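Local coordinates for regulatory protein SdiA (PDB 4LFU), which activates transcription of the ftsQAZ cell-division gene cluster and, as a LuxR-type quorum-sensing receptor, responds to acyl-homoserine lactone autoinducers made by other bacteria, at residues E38-L44 and F132-C138; Q90-W95 and R117-Y122. All coordinates share one frame; numbering follows the deposited sequence.

Contact 1: E38-L44 and F132-C138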
ATOM      1  N   GLU A  38     -23.634   5.230 -15.924  1.00 40.18           N
ATOM      2  CA  GLU A  38     -24.965   4.581 -15.877  1.00 40.04           C
ATOM      3  C   GLU A  38     -25.161   3.677 -14.662  1.00 38.31           C
ATOM      4  O   GLU A  38     -25.673   2.574 -14.785  1.00 38.30           O
ATOM      5  CB  GLU A  38     -25.281   3.790 -17.162  1.00 40.57           C
ATOM      6  CG  GLU A  38     -26.195   4.513 -18.146  1.00 44.98           C
ATOM      7  CD  GLU A  38     -25.526   4.835 -19.488  1.00 49.81           C
ATOM      8  OE1 GLU A  38     -26.252   4.888 -20.514  1.00 50.22           O
ATOM      9  OE2 GLU A  38     -24.286   5.028 -19.522  1.00 52.43           O
ATOM     10  N   TYR A  39     -24.754   4.153 -13.491  1.00 36.52           N
ATOM     11  CA  TYR A  39     -24.960   3.412 -12.255  1.00 34.61           C
ATOM     12  C   TYR A  39     -25.905   4.194 -11.382  1.00 33.97           C
ATOM     13  O   TYR A  39     -25.976   5.408 -11.494  1.00 34.35           O
ATOM     14  CB  TYR A  39     -23.631   3.146 -11.541  1.00 33.37           C
ATOM     15  CG  TYR A  39     -22.852   2.039 -12.199  1.00 31.81           C
ATOM     16  CD1 TYR A  39     -23.234   0.700 -12.055  1.00 29.01           C
ATOM     17  CD2 TYR A  39     -21.739   2.326 -12.991  1.00 30.53           C
ATOM     18  CE1 TYR A  39     -22.518  -0.316 -12.675  1.00 27.42           C
ATOM     19  CE2 TYR A  39     -21.031   1.315 -13.623  1.00 28.56           C
ATOM     20  CZ  TYR A  39     -21.410   0.006 -13.455  1.00 29.96           C
ATOM     21  OH  TYR A  39     -20.672  -0.978 -14.086  1.00 31.99           O
ATOM     22  N   ASP A  40     -26.640   3.489 -10.530  1.00 33.19           N
ATOM     23  CA  ASP A  40     -27.635   4.097  -9.655  1.00 32.56           C
ATOM     24  C   ASP A  40     -27.012   4.483  -8.331  1.00 31.60           C
ATOM     25  O   ASP A  40     -27.309   5.541  -7.772  1.00 31.37           O
ATOM     26  CB  ASP A  40     -28.787   3.116  -9.413  1.00 32.98           C
ATOM     27  CG  ASP A  40     -29.561   2.822 -10.672  1.00 34.62           C
ATOM     28  OD1 ASP A  40     -29.811   3.758 -11.458  1.00 36.59           O
ATOM     29  OD2 ASP A  40     -29.911   1.657 -10.895  1.00 37.34           O
ATOM     30  N   TYR A  41     -26.137   3.623  -7.830  1.00 30.13           N
ATOM     31  CA  TYR A  41     -25.590   3.832  -6.512  1.00 29.77           C
ATOM     32  C   TYR A  41     -24.074   3.700  -6.470  1.00 28.87           C
ATOM     33  O   TYR A  41     -23.480   3.058  -7.310  1.00 28.25           O
ATOM     34  CB  TYR A  41     -26.212   2.850  -5.528  1.00 30.45           C
ATOM     35  CG  TYR A  41     -27.728   2.889  -5.428  1.00 31.39           C
ATOM     36  CD1 TYR A  41     -28.375   3.898  -4.726  1.00 32.94           C
ATOM     37  CD2 TYR A  41     -28.507   1.892  -6.007  1.00 31.77           C
ATOM     38  CE1 TYR A  41     -29.771   3.925  -4.608  1.00 34.34           C
ATOM     39  CE2 TYR A  41     -29.909   1.916  -5.909  1.00 33.17           C
ATOM     40  CZ  TYR A  41     -30.521   2.921  -5.200  1.00 33.00           C
ATOM     41  OH  TYR A  41     -31.878   2.935  -5.085  1.00 34.52           O
ATOM     42  N   TYR A  42     -23.472   4.314  -5.462  1.00 28.98           N
ATOM     43  CA  TYR A  42     -22.069   4.104  -5.122  1.00 28.95           C
ATOM     44  C   TYR A  42     -22.006   3.885  -3.617  1.00 29.16           C
ATOM     45  O   TYR A  42     -22.937   4.243  -2.883  1.00 28.77           O
ATOM     46  CB  TYR A  42     -21.226   5.326  -5.499  1.00 28.93           C
ATOM     47  CG  TYR A  42     -21.417   6.498  -4.545  1.00 28.99           C
ATOM     48  CD1 TYR A  42     -22.465   7.397  -4.735  1.00 29.26           C
ATOM     49  CD2 TYR A  42     -20.553   6.700  -3.450  1.00 28.29           C
ATOM     50  CE1 TYR A  42     -22.679   8.436  -3.872  1.00 27.39           C
ATOM     51  CE2 TYR A  42     -20.749   7.767  -2.572  1.00 27.33           C
ATOM     52  CZ  TYR A  42     -21.819   8.629  -2.804  1.00 29.39           C
ATOM     53  OH  TYR A  42     -22.082   9.702  -1.974  1.00 30.92           O
ATOM     54  N   SER A  43     -20.924   3.260  -3.171  1.00 28.92           N
ATOM     55  CA  SER A  43     -20.559   3.242  -1.779  1.00 29.56           C
ATOM     56  C   SER A  43     -19.032   3.346  -1.677  1.00 29.43           C
ATOM     57  O   SER A  43     -18.312   2.743  -2.450  1.00 28.97           O
ATOM     58  CB  SER A  43     -21.095   1.989  -1.076  1.00 29.80           C
ATOM     59  OG  SER A  43     -20.464   0.812  -1.537  1.00 31.65           O
ATOM     60  N   LEU A  44     -18.547   4.128  -0.722  1.00 29.46           N
ATOM     61  CA  LEU A  44     -17.120   4.236  -0.498  1.00 29.77           C
ATOM     62  C   LEU A  44     -16.892   3.706   0.915  1.00 29.26           C
ATOM     63  O   LEU A  44     -17.399   4.299   1.868  1.00 28.96           O
ATOM     64  CB  LEU A  44     -16.693   5.704  -0.640  1.00 29.72           C
ATOM     65  CG  LEU A  44     -15.395   6.116  -1.362  1.00 32.67           C
ATOM     66  CD1 LEU A  44     -14.704   7.315  -0.597  1.00 31.41           C
ATOM     67  CD2 LEU A  44     -14.381   4.979  -1.609  1.00 29.84           C
ATOM     68  N   PHE A 132     -12.492   0.874  -0.832  1.00 24.27           N
ATOM     69  CA  PHE A 132     -13.294   0.167  -1.838  1.00 24.08           C
ATOM     70  C   PHE A 132     -14.337   1.121  -2.422  1.00 24.47           C
ATOM     71  O   PHE A 132     -15.142   1.697  -1.693  1.00 24.42           O
ATOM     72  CB  PHE A 132     -14.014  -1.023  -1.199  1.00 23.10           C
ATOM     73  CG  PHE A 132     -13.086  -2.079  -0.639  1.00 23.32           C
ATOM     74  CD1 PHE A 132     -12.749  -3.193  -1.398  1.00 21.65           C
ATOM     75  CD2 PHE A 132     -12.557  -1.961   0.656  1.00 21.61           C
ATOM     76  CE1 PHE A 132     -11.881  -4.145  -0.899  1.00 22.18           C
ATOM     77  CE2 PHE A 132     -11.704  -2.946   1.188  1.00 19.34           C
ATOM     78  CZ  PHE A 132     -11.364  -4.022   0.412  1.00 22.15           C
ATOM     79  N   LEU A 133     -14.336   1.279  -3.737  1.00 25.03           N
ATOM     80  CA  LEU A 133     -15.381   2.053  -4.396  1.00 25.49           C
ATOM     81  C   LEU A 133     -16.274   1.123  -5.225  1.00 25.56           C
ATOM     82  O   LEU A 133     -15.806   0.481  -6.150  1.00 25.94           O
ATOM     83  CB  LEU A 133     -14.768   3.144  -5.284  1.00 25.68           C
ATOM     84  CG  LEU A 133     -15.764   3.981  -6.113  1.00 26.32           C
ATOM     85  CD1 LEU A 133     -16.670   4.832  -5.231  1.00 24.64           C
ATOM     86  CD2 LEU A 133     -14.986   4.831  -7.097  1.00 26.74           C
ATOM     87  N   SER A 134     -17.553   1.058  -4.880  1.00 25.73           N
ATOM     88  CA  SER A 134     -18.524   0.214  -5.579  1.00 25.90           C
ATOM     89  C   SER A 134     -19.517   1.065  -6.314  1.00 25.91           C
ATOM     90  O   SER A 134     -19.942   2.079  -5.797  1.00 25.55           O
ATOM     91  CB  SER A 134     -19.298  -0.617  -4.587  1.00 25.03           C
ATOM     92  OG  SER A 134     -18.525  -1.695  -4.135  1.00 27.27           O
ATOM     93  N   PHE A 135     -19.859   0.666  -7.532  1.00 27.34           N
ATOM     94  CA  PHE A 135     -21.027   1.207  -8.243  1.00 28.44           C
ATOM     95  C   PHE A 135     -22.043   0.087  -8.422  1.00 29.19           C
ATOM     96  O   PHE A 135     -21.672  -1.056  -8.654  1.00 28.90           O
ATOM     97  CB  PHE A 135     -20.652   1.733  -9.632  1.00 28.85           C
ATOM     98  CG  PHE A 135     -19.767   2.967  -9.626  1.00 30.05           C
ATOM     99  CD1 PHE A 135     -19.810   3.885  -8.579  1.00 30.46           C
ATOM    100  CD2 PHE A 135     -18.917   3.220 -10.698  1.00 29.94           C
ATOM    101  CE1 PHE A 135     -19.004   5.015  -8.584  1.00 29.72           C
ATOM    102  CE2 PHE A 135     -18.125   4.369 -10.717  1.00 29.36           C
ATOM    103  CZ  PHE A 135     -18.173   5.261  -9.653  1.00 29.97           C
ATOM    104  N   SER A 136     -23.325   0.402  -8.311  1.00 30.32           N
ATOM    105  CA  SER A 136     -24.351  -0.617  -8.529  1.00 31.53           C
ATOM    106  C   SER A 136     -25.550  -0.081  -9.292  1.00 32.35           C
ATOM    107  O   SER A 136     -25.773   1.101  -9.354  1.00 32.33           O
ATOM    108  CB  SER A 136     -24.787  -1.284  -7.219  1.00 30.67           C
ATOM    109  OG  SER A 136     -25.403  -0.353  -6.363  1.00 30.62           O
ATOM    110  N   ARG A 137     -26.319  -0.991  -9.853  1.00 34.40           N
ATOM    111  CA  ARG A 137     -27.381  -0.668 -10.769  1.00 36.52           C
ATOM    112  C   ARG A 137     -28.542  -1.643 -10.557  1.00 37.95           C
ATOM    113  O   ARG A 137     -28.337  -2.858 -10.316  1.00 36.65           O
ATOM    114  CB  ARG A 137     -26.834  -0.789 -12.191  1.00 36.39           C
ATOM    115  CG  ARG A 137     -27.689  -0.174 -13.237  1.00 38.24           C
ATOM    116  CD  ARG A 137     -26.888   0.111 -14.486  1.00 40.70           C
ATOM    117  NE  ARG A 137     -26.171  -1.048 -14.983  1.00 41.22           N
ATOM    118  CZ  ARG A 137     -24.999  -0.983 -15.611  1.00 43.22           C
ATOM    119  NH1 ARG A 137     -24.414  -2.098 -16.036  1.00 43.54           N
ATOM    120  NH2 ARG A 137     -24.400   0.192 -15.811  1.00 42.82           N
ATOM    121  N   CYS A 138     -29.751  -1.102 -10.667  1.00 40.37           N
ATOM    122  CA  CYS A 138     -30.976  -1.889 -10.551  1.00 43.66           C
ATOM    123  C   CYS A 138     -31.394  -2.538 -11.860  1.00 45.81           C
ATOM    124  O   CYS A 138     -32.344  -3.313 -11.880  1.00 46.93           O
ATOM    125  CB  CYS A 138     -32.117  -1.028 -10.008  1.00 43.48           C
ATOM    126  SG  CYS A 138     -31.792  -0.379  -8.348  1.00 44.19           S
TER
HETATM  127  O   HOH W   1     -17.569  -0.181  -1.487  1.00 37.00           O
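Y39, directly after the Schellman motif at E38 that ends helix 23-36, is held between two side chains of the strand running the other way. The guanidinium of R137 lies flat over one face of its ring, displaced toward the rim, with the planes 8° apart and NH2 3.7 Å from Y39 CE1. On the opposite face sits the methylene of F135, its CB 3.6 Å from the centroid of the Y39 ring. The R137 chain starts with CG opposite the backbone N (chi1 -166°) and bends at chi3, which lays the cation over the first face of the tyrosine.

At D40 the strand pairing starts with a classic beta bulge: D40 and Y41 both face S136, and S136 O takes two N-H groups, 2.8 Å from D40 N and 3.0 Å from Y41 N. The D40 carboxylate turns back to the end of the other strand, where OD2 accepts a nearly straight bond from C138 N at 2.8 Å. Y41 keeps S136 OG and C138 SG at its ring edge; that S136 hydroxyl is hydrogen-bonded to Y63, whose ring stacks on Y41.

Y42 turns to the face carrying F135, and its CB meets the edge of the phenyl ring, 3.7 Å from F135 CD1. S43 pairs with S134 through two backbone bonds, and water 1 joins S43 OG, S134 OG and F132 O, while S134 OG also bonds to T120. L44 returns to the Y42 face, where its CD2 meets F132 O and L133 CB. An antiparallel sheet with helices 23-36 and 147-167 on the Y42 and L44 face and a probable pocket beside S43 is characteristic of the GAF-like autoinducer-binding domain of LuxR-type receptors.

Contact 2: Q90-W95 and R117-Y122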
ATOM      1  N   GLN A  90      -6.232  -6.971 -10.473  1.00 33.26           N
ATOM      2  CA  GLN A  90      -5.740  -5.627 -10.815  1.00 32.48           C
ATOM      3  C   GLN A  90      -6.475  -4.526 -10.053  1.00 31.09           C
ATOM      4  O   GLN A  90      -6.726  -3.455 -10.603  1.00 30.29           O
ATOM      5  CB  GLN A  90      -5.819  -5.368 -12.329  1.00 33.87           C
ATOM      6  CG  GLN A  90      -4.468  -5.463 -13.075  1.00 38.42           C
ATOM      7  CD  GLN A  90      -4.115  -6.889 -13.392  1.00 44.62           C
ATOM      8  OE1 GLN A  90      -4.993  -7.693 -13.729  1.00 48.64           O
ATOM      9  NE2 GLN A  90      -2.833  -7.229 -13.274  1.00 46.13           N
ATOM     10  N   GLY A  91      -6.846  -4.800  -8.806  1.00 29.45           N
ATOM     11  CA  GLY A  91      -7.650  -3.850  -8.034  1.00 29.26           C
ATOM     12  C   GLY A  91      -9.132  -3.774  -8.415  1.00 28.86           C
ATOM     13  O   GLY A  91      -9.895  -3.034  -7.796  1.00 28.57           O
ATOM     14  N   HIS A  92      -9.537  -4.592  -9.386  1.00 28.70           N
ATOM     15  CA  HIS A  92     -10.847  -4.531 -10.015  1.00 29.30           C
ATOM     16  C   HIS A  92     -11.696  -5.794  -9.802  1.00 29.20           C
ATOM     17  O   HIS A  92     -11.189  -6.912  -9.759  1.00 28.60           O
ATOM     18  CB  HIS A  92     -10.664  -4.262 -11.511  1.00 29.00           C
ATOM     19  CG  HIS A  92     -11.932  -3.924 -12.230  1.00 28.35           C
ATOM     20  ND1 HIS A  92     -12.571  -2.710 -12.078  1.00 28.47           N
ATOM     21  CD2 HIS A  92     -12.669  -4.633 -13.121  1.00 27.29           C
ATOM     22  CE1 HIS A  92     -13.646  -2.682 -12.849  1.00 27.82           C
ATOM     23  NE2 HIS A  92     -13.729  -3.836 -13.491  1.00 28.57           N
ATOM     24  N   LEU A  93     -12.998  -5.587  -9.652  1.00 30.53           N
ATOM     25  CA  LEU A  93     -13.954  -6.674  -9.454  1.00 31.17           C
ATOM     26  C   LEU A  93     -15.334  -6.367 -10.062  1.00 31.89           C
ATOM     27  O   LEU A  93     -16.103  -5.561  -9.536  1.00 31.87           O
ATOM     28  CB  LEU A  93     -14.085  -7.032  -7.970  1.00 31.28           C
ATOM     29  CG  LEU A  93     -15.080  -8.127  -7.541  1.00 31.23           C
ATOM     30  CD1 LEU A  93     -14.766  -9.501  -8.176  1.00 31.23           C
ATOM     31  CD2 LEU A  93     -15.110  -8.211  -6.015  1.00 31.16           C
ATOM     32  N   MET A  94     -15.616  -7.007 -11.190  1.00 32.60           N
ATOM     33  CA  MET A  94     -16.934  -6.963 -11.808  1.00 33.24           C
ATOM     34  C   MET A  94     -17.771  -7.990 -11.054  1.00 32.41           C
ATOM     35  O   MET A  94     -17.324  -9.121 -10.906  1.00 32.90           O
ATOM     36  CB  MET A  94     -16.821  -7.324 -13.301  1.00 34.12           C
ATOM     37  CG  MET A  94     -18.150  -7.262 -14.073  1.00 36.73           C
ATOM     38  SD  MET A  94     -18.631  -5.565 -14.369  1.00 41.28           S
ATOM     39  CE  MET A  94     -20.377  -5.645 -14.023  1.00 40.34           C
ATOM     40  N   TRP A  95     -18.951  -7.614 -10.556  1.00 31.60           N
ATOM     41  CA  TRP A  95     -19.783  -8.578  -9.779  1.00 31.62           C
ATOM     42  C   TRP A  95     -20.357  -9.681 -10.663  1.00 31.74           C
ATOM     43  O   TRP A  95     -20.770  -9.433 -11.799  1.00 31.87           O
ATOM     44  CB  TRP A  95     -20.926  -7.921  -8.983  1.00 29.91           C
ATOM     45  CG  TRP A  95     -20.504  -6.809  -8.063  1.00 29.56           C
ATOM     46  CD1 TRP A  95     -19.216  -6.419  -7.754  1.00 27.77           C
ATOM     47  CD2 TRP A  95     -21.372  -5.941  -7.317  1.00 26.87           C
ATOM     48  NE1 TRP A  95     -19.247  -5.356  -6.887  1.00 27.62           N
ATOM     49  CE2 TRP A  95     -20.551  -5.042  -6.601  1.00 26.89           C
ATOM     50  CE3 TRP A  95     -22.764  -5.824  -7.206  1.00 28.56           C
ATOM     51  CZ2 TRP A  95     -21.071  -4.052  -5.766  1.00 27.41           C
ATOM     52  CZ3 TRP A  95     -23.289  -4.819  -6.390  1.00 28.73           C
ATOM     53  CH2 TRP A  95     -22.436  -3.954  -5.673  1.00 28.61           C
ATOM     54  N   ARG A 117     -26.754  -5.512 -10.821  1.00 30.28           N
ATOM     55  CA  ARG A 117     -25.412  -5.412 -11.401  1.00 30.65           C
ATOM     56  C   ARG A 117     -24.568  -4.397 -10.623  1.00 30.10           C
ATOM     57  O   ARG A 117     -25.101  -3.449 -10.028  1.00 29.28           O
ATOM     58  CB  ARG A 117     -25.480  -4.985 -12.892  1.00 30.85           C
ATOM     59  CG  ARG A 117     -26.259  -5.915 -13.866  1.00 33.27           C
ATOM     60  CD  ARG A 117     -25.508  -7.211 -14.220  1.00 37.63           C
ATOM     61  NE  ARG A 117     -26.240  -8.027 -15.200  1.00 41.29           N
ATOM     62  CZ  ARG A 117     -27.128  -8.992 -14.917  1.00 43.37           C
ATOM     63  NH1 ARG A 117     -27.446  -9.303 -13.664  1.00 43.89           N
ATOM     64  NH2 ARG A 117     -27.724  -9.652 -15.906  1.00 42.64           N
ATOM     65  N   GLY A 118     -23.254  -4.609 -10.622  1.00 29.90           N
ATOM     66  CA  GLY A 118     -22.327  -3.646 -10.034  1.00 28.50           C
ATOM     67  C   GLY A 118     -20.875  -3.993 -10.269  1.00 27.90           C
ATOM     68  O   GLY A 118     -20.557  -4.980 -10.901  1.00 27.30           O
ATOM     69  N   VAL A 119     -19.996  -3.175  -9.719  1.00 27.31           N
ATOM     70  CA  VAL A 119     -18.575  -3.302  -9.937  1.00 27.49           C
ATOM     71  C   VAL A 119     -17.843  -2.698  -8.721  1.00 27.15           C
ATOM     72  O   VAL A 119     -18.325  -1.746  -8.119  1.00 27.90           O
ATOM     73  CB  VAL A 119     -18.199  -2.598 -11.265  1.00 27.19           C
ATOM     74  CG1 VAL A 119     -18.549  -1.110 -11.217  1.00 27.23           C
ATOM     75  CG2 VAL A 119     -16.727  -2.826 -11.626  1.00 27.08           C
ATOM     76  N   THR A 120     -16.706  -3.249  -8.341  1.00 26.61           N
ATOM     77  CA  THR A 120     -15.927  -2.631  -7.259  1.00 27.10           C
ATOM     78  C   THR A 120     -14.471  -2.393  -7.686  1.00 27.23           C
ATOM     79  O   THR A 120     -13.866  -3.215  -8.375  1.00 27.04           O
ATOM     80  CB  THR A 120     -16.010  -3.459  -5.953  1.00 26.71           C
ATOM     81  OG1 THR A 120     -17.383  -3.734  -5.681  1.00 27.88           O
ATOM     82  CG2 THR A 120     -15.412  -2.710  -4.748  1.00 25.58           C
ATOM     83  N   GLN A 121     -13.936  -1.241  -7.307  1.00 27.50           N
ATOM     84  CA  GLN A 121     -12.517  -0.976  -7.465  1.00 27.73           C
ATOM     85  C   GLN A 121     -11.904  -0.763  -6.082  1.00 27.69           C
ATOM     86  O   GLN A 121     -12.504  -0.128  -5.243  1.00 26.67           O
ATOM     87  CB  GLN A 121     -12.280   0.252  -8.332  1.00 27.76           C
ATOM     88  CG  GLN A 121     -10.806   0.473  -8.645  1.00 28.25           C
ATOM     89  CD  GLN A 121     -10.332  -0.303  -9.850  1.00 29.76           C
ATOM     90  OE1 GLN A 121     -11.123  -0.712 -10.704  1.00 30.26           O
ATOM     91  NE2 GLN A 121      -9.025  -0.503  -9.933  1.00 30.52           N
ATOM     92  N   TYR A 122     -10.705  -1.292  -5.850  1.00 28.72           N
ATOM     93  CA  TYR A 122     -10.041  -1.039  -4.575  1.00 29.69           C
ATOM     94  C   TYR A 122      -8.579  -0.566  -4.646  1.00 30.22           C
ATOM     95  O   TYR A 122      -7.879  -0.774  -5.661  1.00 30.09           O
ATOM     96  CB  TYR A 122     -10.209  -2.219  -3.613  1.00 30.41           C
ATOM     97  CG  TYR A 122      -9.018  -3.120  -3.481  1.00 30.96           C
ATOM     98  CD1 TYR A 122      -8.168  -3.050  -2.363  1.00 32.50           C
ATOM     99  CD2 TYR A 122      -8.759  -4.066  -4.445  1.00 31.44           C
ATOM    100  CE1 TYR A 122      -7.044  -3.894  -2.259  1.00 31.57           C
ATOM    101  CE2 TYR A 122      -7.675  -4.894  -4.360  1.00 31.79           C
ATOM    102  CZ  TYR A 122      -6.824  -4.815  -3.275  1.00 32.25           C
ATOM    103  OH  TYR A 122      -5.775  -5.705  -3.243  1.00 33.96           O
TER
HETATM  104  O   HOH W   2      -8.015  -2.248 -12.617  1.00 31.37           O
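The W95 indole lies with one face on the backbone of G118 and V119: G118 C lies 3.5 Å above its plane, with V119 N close by, both toward the rim, and G118 CA makes a CH-pi contact 3.8 Å from the centroid of the six-membered ring. At the edge is T120, whose OG1 accepts from W95 NE1 at 2.7 Å, only 2° out of the indole plane. CG of W95 stands beside its own backbone N (chi1 -54°), folding the ring back over the neighbouring strand, while W95 N bonds to G118 O. G118 has no side chain, and the indole rests directly on its backbone.

The imidazole of H92 has Q121 at its edge. ND1 donates to Q121 OE1 over 2.8 Å, with the oxygen near the ring plane but the amide turned 41° from it, and V119 CG2 comes obliquely to H92 CE1 at 3.3 Å. All three side chains, with M94, are on the face that meets helix 147-167, whereas L93 and T120 are on the other.

Here the short strand 92-94 forms the edge of the antiparallel sheet of the autoinducer-binding domain, paired with 117-124. L93 and T120 are the hydrogen-bonded pair, with T120 N to L93 O at 2.7 Å. Beyond the strand, G91 O receives Y122 N at 2.7 Å, and the Y122 ring passes beside G91 CA. Water 2 donates to Q90 O and is held weakly by Q121 NE2. M94 bends at chi2 and chi3 to bring its CE 3.2 Å from G118 O.

Contacts 1 and 2 are built on the same antiparallel sheet, their centres about 10 Å apart, and strands 117-124 and 130-137, consecutive in the chain, join them side by side. R137 N lies 2.7 Å from R117 O, and L133 N lies 2.8 Å from Q121 O, both probable backbone hydrogen bonds. The rings of F132 and Y122 also meet across this seam. On one face the side chains of S43 in contact 1 and W95 in contact 2 each lie about 4 Å from bound tetraethylene glycol, probably from the crystallisation liquor, which is consistent with both contacts lining the autoinducer pocket. Helix 147-167 covers the opposite face of both.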